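Local coordinates for cellulose binding domain-containing protein (PDB 4B96) that probably binds cellulose through this calcium-containing family 3b carbohydrate-binding module, one part of a longer membrane protein of a biomass-sensing system, at residues V40-Y45 against D134-Y139. Numbering follows the deposited sequence. Where two conformers were deposited one is given.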
loop_
_atom_site.group_PDB
_atom_site.type_symbol
_atom_site.label_atom_id
_atom_site.label_comp_id
_atom_site.label_asym_id
_atom_site.label_seq_id
_atom_site.Cartn_x
_atom_site.Cartn_y
_atom_site.Cartn_z
ATOM N N VAL A 40 -9.413 -11.223 9.057
ATOM C CA VAL A 40 -8.160 -10.607 8.688
ATOM C C VAL A 40 -7.122 -11.618 8.286
ATOM O O VAL A 40 -6.920 -12.605 8.966
ATOM C CB VAL A 40 -7.619 -9.758 9.864
ATOM C CG1 VAL A 40 -6.182 -9.303 9.636
ATOM C CG2 VAL A 40 -8.556 -8.558 10.088
ATOM N N LYS A 41 -6.467 -11.389 7.150
ATOM C CA LYS A 41 -5.315 -12.203 6.740
ATOM C C LYS A 41 -4.087 -11.301 6.628
ATOM O O LYS A 41 -4.177 -10.136 6.136
ATOM C CB LYS A 41 -5.600 -12.750 5.320
ATOM C CG LYS A 41 -6.659 -13.787 5.293
ATOM C CD LYS A 41 -7.096 -14.132 3.877
ATOM C CE LYS A 41 -8.363 -15.046 3.966
ATOM N NZ LYS A 41 -8.717 -15.715 2.660
ATOM N N VAL A 42 -2.924 -11.830 6.981
ATOM C CA VAL A 42 -1.695 -11.071 6.837
ATOM C C VAL A 42 -0.730 -11.935 6.031
ATOM O O VAL A 42 -0.635 -13.158 6.298
ATOM C CB VAL A 42 -1.096 -10.751 8.229
ATOM C CG1 VAL A 42 0.207 -9.917 8.138
ATOM C CG2 VAL A 42 -2.121 -9.989 9.085
ATOM N N ARG A 43 -0.020 -11.327 5.050
ATOM C CA ARG A 43 0.889 -12.116 4.215
ATOM C C ARG A 43 2.318 -11.657 4.298
ATOM O O ARG A 43 2.568 -10.459 4.226
ATOM C CB ARG A 43 0.459 -12.077 2.743
ATOM C CG ARG A 43 -0.866 -12.855 2.532
ATOM C CD ARG A 43 -1.334 -12.748 1.083
ATOM N NE ARG A 43 -2.654 -13.379 1.043
ATOM C CZ ARG A 43 -3.448 -13.428 -0.020
ATOM N NH1 ARG A 43 -3.082 -12.871 -1.152
ATOM N NH2 ARG A 43 -4.628 -14.030 0.064
ATOM N N TYR A 44 3.236 -12.622 4.413
ATOM C CA TYR A 44 4.677 -12.390 4.358
ATOM C C TYR A 44 5.163 -13.088 3.082
ATOM O O TYR A 44 5.034 -14.314 2.934
ATOM C CB TYR A 44 5.344 -12.992 5.590
ATOM C CG TYR A 44 6.845 -12.667 5.649
ATOM C CD1 TYR A 44 7.768 -13.389 4.865
ATOM C CD2 TYR A 44 7.324 -11.610 6.455
ATOM C CE1 TYR A 44 9.143 -13.054 4.900
ATOM C CE2 TYR A 44 8.694 -11.254 6.507
ATOM C CZ TYR A 44 9.598 -11.993 5.738
ATOM O OH TYR A 44 10.934 -11.668 5.723
ATOM N N TYR A 45 5.682 -12.326 2.141
ATOM C CA TYR A 45 6.097 -12.881 0.848
ATOM C C TYR A 45 7.539 -13.279 0.868
ATOM O O TYR A 45 8.406 -12.483 1.286
ATOM C CB TYR A 45 5.941 -11.833 -0.229
ATOM C CG TYR A 45 4.500 -11.449 -0.363
ATOM C CD1 TYR A 45 3.673 -12.150 -1.239
ATOM C CD2 TYR A 45 3.981 -10.385 0.367
ATOM C CE1 TYR A 45 2.364 -11.845 -1.354
ATOM C CE2 TYR A 45 2.629 -10.017 0.224
ATOM C CZ TYR A 45 1.841 -10.759 -0.611
ATOM O OH TYR A 45 0.515 -10.466 -0.760
ATOM N N ASP A 134 5.519 -1.565 4.335
ATOM C CA ASP A 134 4.510 -1.756 3.293
ATOM C C ASP A 134 4.801 -2.912 2.346
ATOM O O ASP A 134 4.212 -2.935 1.258
ATOM C CB ASP A 134 4.385 -0.483 2.436
ATOM C CG ASP A 134 5.703 -0.012 1.882
ATOM O OD1 ASP A 134 6.671 -0.789 1.854
ATOM O OD2 ASP A 134 5.772 1.154 1.453
ATOM N N LYS A 135 5.701 -3.840 2.728
ATOM C CA LYS A 135 5.971 -5.038 1.906
ATOM C C LYS A 135 5.406 -6.286 2.541
ATOM O O LYS A 135 5.598 -7.401 2.061
ATOM C CB LYS A 135 7.478 -5.185 1.549
ATOM C CG LYS A 135 7.961 -3.952 0.720
ATOM C CD LYS A 135 9.414 -4.148 0.291
ATOM C CE LYS A 135 9.511 -5.067 -0.933
ATOM N NZ LYS A 135 10.933 -5.489 -1.129
ATOM N N MET A 136 4.628 -6.114 3.603
ATOM C CA MET A 136 3.726 -7.184 4.022
ATOM C C MET A 136 2.309 -6.696 3.789
ATOM O O MET A 136 2.071 -5.492 3.910
ATOM C CB MET A 136 3.917 -7.535 5.529
ATOM C CG MET A 136 5.255 -8.286 5.748
ATOM S SD MET A 136 5.526 -8.534 7.515
ATOM C CE MET A 136 4.172 -9.590 8.016
ATOM N N THR A 137 1.375 -7.601 3.457
ATOM C CA THR A 137 0.006 -7.142 3.167
ATOM C C THR A 137 -1.039 -7.559 4.214
ATOM O O THR A 137 -0.901 -8.585 4.876
ATOM C CB THR A 137 -0.465 -7.635 1.807
ATOM O OG1 THR A 137 -0.202 -9.032 1.673
ATOM C CG2 THR A 137 0.336 -6.871 0.670
ATOM N N VAL A 138 -2.123 -6.784 4.297
ATOM C CA VAL A 138 -3.226 -7.127 5.198
ATOM C C VAL A 138 -4.509 -7.063 4.378
ATOM O O VAL A 138 -4.692 -6.137 3.554
ATOM C CB VAL A 138 -3.342 -6.117 6.417
ATOM C CG1 VAL A 138 -4.407 -6.643 7.391
ATOM C CG2 VAL A 138 -2.011 -5.996 7.123
ATOM N N TYR A 139 -5.393 -8.014 4.635
ATOM C CA TYR A 139 -6.684 -8.084 3.989
ATOM C C TYR A 139 -7.772 -8.156 5.038
ATOM O O TYR A 139 -7.646 -8.858 6.033
ATOM C CB TYR A 139 -6.829 -9.345 3.106
ATOM C CG TYR A 139 -5.700 -9.427 2.123
ATOM C CD1 TYR A 139 -4.433 -9.825 2.562
ATOM C CD2 TYR A 139 -5.872 -9.026 0.770
ATOM C CE1 TYR A 139 -3.352 -9.844 1.707
ATOM C CE2 TYR A 139 -4.788 -9.074 -0.144
ATOM C CZ TYR A 139 -3.532 -9.490 0.345
ATOM O OH TYR A 139 -2.391 -9.534 -0.449
#
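Val40 meets Val138 through their CG1 methyls, 3.9 Å apart, at one end of an antiparallel ladder between strands 40-47 and 136-140. Lys41 pairs with Tyr139 through two backbone hydrogen bonds, N to O and O to N, while its long aliphatic chain carries the amine off to a salt bridge with Asp142. Val42 and Val138, a non-hydrogen-bonded pair, are beta-branched residues that suit an extended backbone and turn methyls to the sandwich core; Val42 CG1 also reaches Met136 CE at 4.0 Å. Arg43 and Thr137 form the next hydrogen-bonded pair, Arg43 N to Thr137 O at 2.9 Å and Thr137 N back to Arg43 O. Arginine is long enough to cross the Tyr139 side chain at about a right angle, lay its guanidinium over the ring in an off-centre cation-pi contact (CZ 4.3 Å from the centroid, planes 38° apart) and still form a salt bridge from NE to Glu87; Tyr85 adds a second cation-pi partner. Tyr44 lies on the face of Val42; with CG anti to the backbone N (chi1 -175°), its CD2 comes 3.7 Å from SD of the flexible Met136, an oblique Met-aromatic contact. Tyr45 swings its ring back toward strand 136-140, long enough for its OH to hydrogen-bond OG1 of the short Thr137 at 2.9 Å; the Tyr139 hydroxyl, 3.1 Å from Tyr45 OH, is hydrogen-bonded to Glu149. In this sheet of the CBM3 beta-sandwich, strand 83-90 flanks 40-47 and strand 143-146 flanks 136-140. Val42 and Met136 reach both strands 5-9 and 20-29 of the facing sheet, Tyr44 packs on 20-29 and Val138 on 5-9.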